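Local coordinates for putative TetR-family transcriptional regulator (Rhodococcus sp., PDB 2G3B), which probably binds DNA as a dimeric TetR-family repressor that regulates transcription through a helix-turn-helix domain, at residues R22-N27 and G49-A54; D6-A11 and P37-Y42. All blocks are in the same frame, centred on the assembly; numbering follows the deposited sequence.

Contact 1: residues R22-N27 and G49-A54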
# COMPACT_ATOMS: atom_id res chain seq x y z
N ARG A 22 -4.49 16.35 -5.83
CA ARG A 22 -5.03 17.30 -6.85
C ARG A 22 -6.25 18.11 -6.39
O ARG A 22 -6.59 19.17 -6.96
CB ARG A 22 -5.39 16.57 -8.14
CG ARG A 22 -6.34 15.39 -7.93
CD ARG A 22 -6.24 14.38 -9.07
NE ARG A 22 -6.14 15.04 -10.37
CZ ARG A 22 -7.10 15.82 -10.88
NH1 ARG A 22 -8.21 16.03 -10.18
NH2 ARG A 22 -6.93 16.37 -12.09
N GLY A 23 -6.93 17.62 -5.35
CA GLY A 23 -8.15 18.29 -4.88
C GLY A 23 -7.89 19.25 -3.75
O GLY A 23 -8.82 19.97 -3.32
N LEU A 24 -6.64 19.23 -3.27
CA LEU A 24 -6.13 20.15 -2.25
C LEU A 24 -5.84 21.50 -2.89
O LEU A 24 -4.96 21.62 -3.76
CB LEU A 24 -4.83 19.61 -1.65
CG LEU A 24 -4.07 20.44 -0.61
CD1 LEU A 24 -4.63 20.26 0.80
CD2 LEU A 24 -2.58 20.03 -0.59
N ARG A 25 -6.56 22.52 -2.43
CA ARG A 25 -6.35 23.84 -2.91
C ARG A 25 -6.07 24.73 -1.67
O ARG A 25 -6.80 24.66 -0.66
CB ARG A 25 -7.60 24.28 -3.68
CG ARG A 25 -7.80 23.67 -5.09
CD ARG A 25 -8.85 24.52 -5.87
NE ARG A 25 -8.34 25.82 -6.35
CZ ARG A 25 -8.74 27.04 -5.95
NH1 ARG A 25 -9.71 27.21 -5.05
NH2 ARG A 25 -8.17 28.11 -6.47
N VAL A 26 -5.01 25.52 -1.74
CA VAL A 26 -4.63 26.46 -0.64
C VAL A 26 -5.79 27.35 -0.19
O VAL A 26 -6.02 27.53 1.02
CB VAL A 26 -3.42 27.31 -1.07
CG1 VAL A 26 -3.22 28.54 -0.17
CG2 VAL A 26 -2.16 26.43 -1.08
N ASN A 27 -6.53 27.87 -1.14
CA ASN A 27 -7.66 28.77 -0.83
C ASN A 27 -8.76 28.07 -0.07
O ASN A 27 -9.36 28.65 0.85
CB ASN A 27 -8.25 29.33 -2.11
CG ASN A 27 -7.53 30.56 -2.58
OD1 ASN A 27 -6.45 30.90 -2.08
ND2 ASN A 27 -8.14 31.25 -3.55
N GLY A 49 5.90 22.66 0.88
CA GLY A 49 6.09 22.86 2.36
C GLY A 49 4.82 22.48 3.13
O GLY A 49 4.90 21.86 4.20
N LEU A 50 3.65 22.83 2.58
CA LEU A 50 2.35 22.46 3.17
C LEU A 50 2.22 20.94 3.27
O LEU A 50 1.86 20.38 4.34
CB LEU A 50 1.14 23.11 2.39
CG LEU A 50 -0.31 22.76 2.87
CD1 LEU A 50 -0.52 23.28 4.30
CD2 LEU A 50 -1.47 23.27 1.96
N LEU A 51 2.55 20.25 2.19
CA LEU A 51 2.34 18.79 2.13
C LEU A 51 3.32 18.08 3.08
O LEU A 51 2.93 17.14 3.82
CB LEU A 51 2.51 18.28 0.69
CG LEU A 51 1.42 18.72 -0.30
CD1 LEU A 51 1.78 18.38 -1.73
CD2 LEU A 51 0.09 18.12 0.03
N GLU A 52 4.57 18.52 3.05
CA GLU A 52 5.57 18.03 4.00
C GLU A 52 5.06 18.16 5.43
O GLU A 52 5.05 17.21 6.18
CB GLU A 52 6.88 18.78 3.89
CG GLU A 52 7.88 18.32 4.99
CD GLU A 52 9.30 18.88 4.82
OE1 GLU A 52 9.86 18.79 3.70
OE2 GLU A 52 9.88 19.40 5.81
N ALA A 53 4.57 19.34 5.80
CA ALA A 53 4.05 19.54 7.15
C ALA A 53 2.79 18.71 7.42
O ALA A 53 2.59 18.22 8.56
CB ALA A 53 3.81 21.06 7.42
N ALA A 54 1.96 18.49 6.39
CA ALA A 54 0.77 17.62 6.54
C ALA A 54 1.17 16.15 6.72
O ALA A 54 0.60 15.45 7.54
CB ALA A 54 -0.19 17.74 5.35
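A small, wholly apolar contact buried in the DNA-binding end of the chain joins residues 22-27, the link from helix 2-23 into helix 26-33, to the first turns of helix 47-66. Leu24, in the loop between the two helices, and Val26, in the first turn of the second, meet Leu50 and Leu51. Leu24 is the residue most covered, with Leu50 close behind. Its CB is directed at helix 47-66, and with CG anti to the backbone N (chi1 177°) the branch of Leu24 extends far enough for CD2 to meet both leucines. CD2 of Leu24 lies 3.3 Å from CD2 of Leu51, closer than two methyls usually come, so the exact spacing is doubtful. These two side chains run past each other in opposite senses. Leu51 swings its branch inward, CG anti to its carbonyl carbon (chi1 -69°), so that CD2 approaches although its CB is not aimed at the loop. Leu50 reaches across with its own CD2, 4.3 Å from Leu24 CD2 and 4.4 Å from Val26 CG2, so that one methyl serves both residues at the looser edge of the contact. No hydrogen bond crosses, and the backbones stay well apart, 8.9 Å between the CA atoms of Val26 and Leu50. Helix 2-23 adds to the core, with Ala15 against Leu24 and Ile21 against Leu51. Glu52 forms a salt bridge with Arg120 in helix 115-139. Such packing of the helix-turn-helix entry on the following helix belongs to the N-terminal DNA-binding domain of TetR-family regulators.

Contact 2: residues D6-A11 and P37-Y42; sequences DAILKA and PGLLYY
No flat group takes part where Ile8 meets Leu39 and Leu40; the rings of Tyr41 and Tyr42 do not touch 6-11, and the touching atoms are aliphatic carbons, mostly methyls. Ile8, directed at helix 37-44, offers both of its branches. CG2 rests on the branched end of Leu40, 3.7 Å from Leu40 CD1 and 3.9 Å from Leu40 CG. The longer branch starts anti to the carbonyl carbon (chi1 -73°) and ends with CD1 over the root of the same leucine, 3.9 Å from Leu40 CA. Leu40 is thus covered from its backbone out to a methyl, and the two side chains meet at a slant. Ile8 CD1 also brushes Leu39 CD2 at 4.4 Å, a lighter touch one residue earlier in the helix. The helices come close, 7.2 Å between the CA atoms of Ile8 and Leu40, and the join contains no hydrogen bond. Replacing Ile8 by an alanine would remove both branches beyond CB and would probably open a gap beside Leu40, leaving its side chain less firmly fixed. Leu39 also has its backbone N bonded to Ser36 OG, at the start of the recognition helix expected for this fold. Around the contact, Val32 of helix 26-33 packs on Ala11, while Leu50 of helix 47-66 and Phe44 at the end of helix 37-44 pack on Ile8, so helices 26-33, 37-44 and 47-66 all pack on this part of helix 2-23.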
# COMPACT_ATOMS: atom_id res chain seq x y z
N ASP A 6 -2.04 24.32 13.36
CA ASP A 6 -2.85 23.10 13.60
C ASP A 6 -4.16 23.07 12.80
O ASP A 6 -4.51 22.04 12.25
CB ASP A 6 -3.15 22.95 15.10
CG ASP A 6 -4.01 21.70 15.43
OD1 ASP A 6 -3.42 20.64 15.75
OD2 ASP A 6 -5.27 21.77 15.35
N ALA A 7 -4.88 24.21 12.73
CA ALA A 7 -6.11 24.31 11.92
C ALA A 7 -5.81 24.13 10.45
O ALA A 7 -6.56 23.46 9.74
CB ALA A 7 -6.84 25.69 12.16
N ILE A 8 -4.71 24.70 9.98
CA ILE A 8 -4.35 24.57 8.58
C ILE A 8 -4.09 23.07 8.24
O ILE A 8 -4.54 22.56 7.19
CB ILE A 8 -3.12 25.44 8.18
CG1 ILE A 8 -3.51 26.93 8.13
CG2 ILE A 8 -2.60 25.01 6.81
CD1 ILE A 8 -2.29 27.93 8.22
N LEU A 9 -3.33 22.43 9.11
CA LEU A 9 -2.86 21.06 8.86
C LEU A 9 -4.05 20.09 8.97
O LEU A 9 -4.25 19.20 8.13
CB LEU A 9 -1.71 20.72 9.84
CG LEU A 9 -0.46 21.58 9.53
CD1 LEU A 9 0.69 21.33 10.46
CD2 LEU A 9 -0.06 21.39 8.07
N LYS A 10 -4.89 20.30 9.98
CA LYS A 10 -6.11 19.50 10.12
C LYS A 10 -7.00 19.58 8.84
O LYS A 10 -7.55 18.57 8.37
CB LYS A 10 -6.84 20.02 11.34
CG LYS A 10 -8.19 19.40 11.63
CD LYS A 10 -8.89 20.28 12.64
CE LYS A 10 -8.29 20.05 14.02
N ALA A 11 -7.19 20.80 8.32
CA ALA A 11 -7.95 21.00 7.09
C ALA A 11 -7.23 20.38 5.89
O ALA A 11 -7.85 19.88 4.96
CB ALA A 11 -8.20 22.55 6.85
N PRO A 37 -4.99 32.70 2.91
CA PRO A 37 -3.90 32.10 2.14
C PRO A 37 -2.51 32.64 2.54
O PRO A 37 -1.60 31.85 2.65
CB PRO A 37 -4.25 32.51 0.70
CG PRO A 37 -5.77 32.51 0.73
CD PRO A 37 -6.13 33.12 2.06
N GLY A 38 -2.35 33.95 2.79
CA GLY A 38 -1.04 34.53 3.11
C GLY A 38 -0.47 33.96 4.42
O GLY A 38 0.77 33.81 4.60
N LEU A 39 -1.34 33.65 5.36
CA LEU A 39 -0.82 33.05 6.63
C LEU A 39 -0.30 31.68 6.35
O LEU A 39 0.73 31.26 6.92
CB LEU A 39 -1.87 32.98 7.72
CG LEU A 39 -1.39 32.38 9.05
CD1 LEU A 39 -0.39 33.32 9.77
CD2 LEU A 39 -2.53 32.03 9.92
N LEU A 40 -1.01 30.96 5.48
CA LEU A 40 -0.59 29.60 5.14
C LEU A 40 0.81 29.63 4.48
O LEU A 40 1.73 28.85 4.86
CB LEU A 40 -1.71 28.94 4.29
CG LEU A 40 -1.58 27.47 3.94
CD1 LEU A 40 -3.00 26.88 3.67
CD2 LEU A 40 -0.65 27.38 2.71
N TYR A 41 1.00 30.56 3.54
CA TYR A 41 2.31 30.71 2.92
C TYR A 41 3.41 31.22 3.85
O TYR A 41 4.57 30.82 3.71
CB TYR A 41 2.25 31.66 1.74
CG TYR A 41 1.40 31.18 0.59
CD1 TYR A 41 1.63 29.96 -0.01
CD2 TYR A 41 0.41 32.01 0.05
CE1 TYR A 41 0.85 29.54 -1.09
CE2 TYR A 41 -0.38 31.58 -1.04
CZ TYR A 41 -0.14 30.37 -1.60
OH TYR A 41 -0.89 29.98 -2.68
N TYR A 42 3.05 32.10 4.77
CA TYR A 42 3.99 32.49 5.82
C TYR A 42 4.51 31.28 6.63
O TYR A 42 5.70 31.18 6.90
CB TYR A 42 3.38 33.53 6.75
CG TYR A 42 4.40 34.09 7.74
CD1 TYR A 42 5.47 34.92 7.30
CD2 TYR A 42 4.30 33.81 9.09
CE1 TYR A 42 6.42 35.43 8.22
CE2 TYR A 42 5.25 34.28 9.99
CZ TYR A 42 6.28 35.10 9.56
OH TYR A 42 7.19 35.58 10.47

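How the contacts relate
The centres of contacts 1 and 2 lie about 9 Å apart, on the same side of the chain's centre and within one TetR-family DNA-binding region. Along the chain their segments alternate: 6-11, 22-27, 37-42, 49-54. Both draw on helix 2-23, contact 1 at its C-terminal end and contact 2 near its start; helices 26-33, 37-44 and 47-66 follow in order. The contacts touch directly: Leu50 CD1 packs on Ile8 CG2 at 3.7 Å, and Val26 CG1 lies 3.7 Å from Tyr41 OH. Contact 1 packs the entry of the predicted helix-turn-helix on helix 47-66, and contact 2 packs its second helix on helix 2-23; together they form one apolar core that probably sets how the motif is presented to DNA.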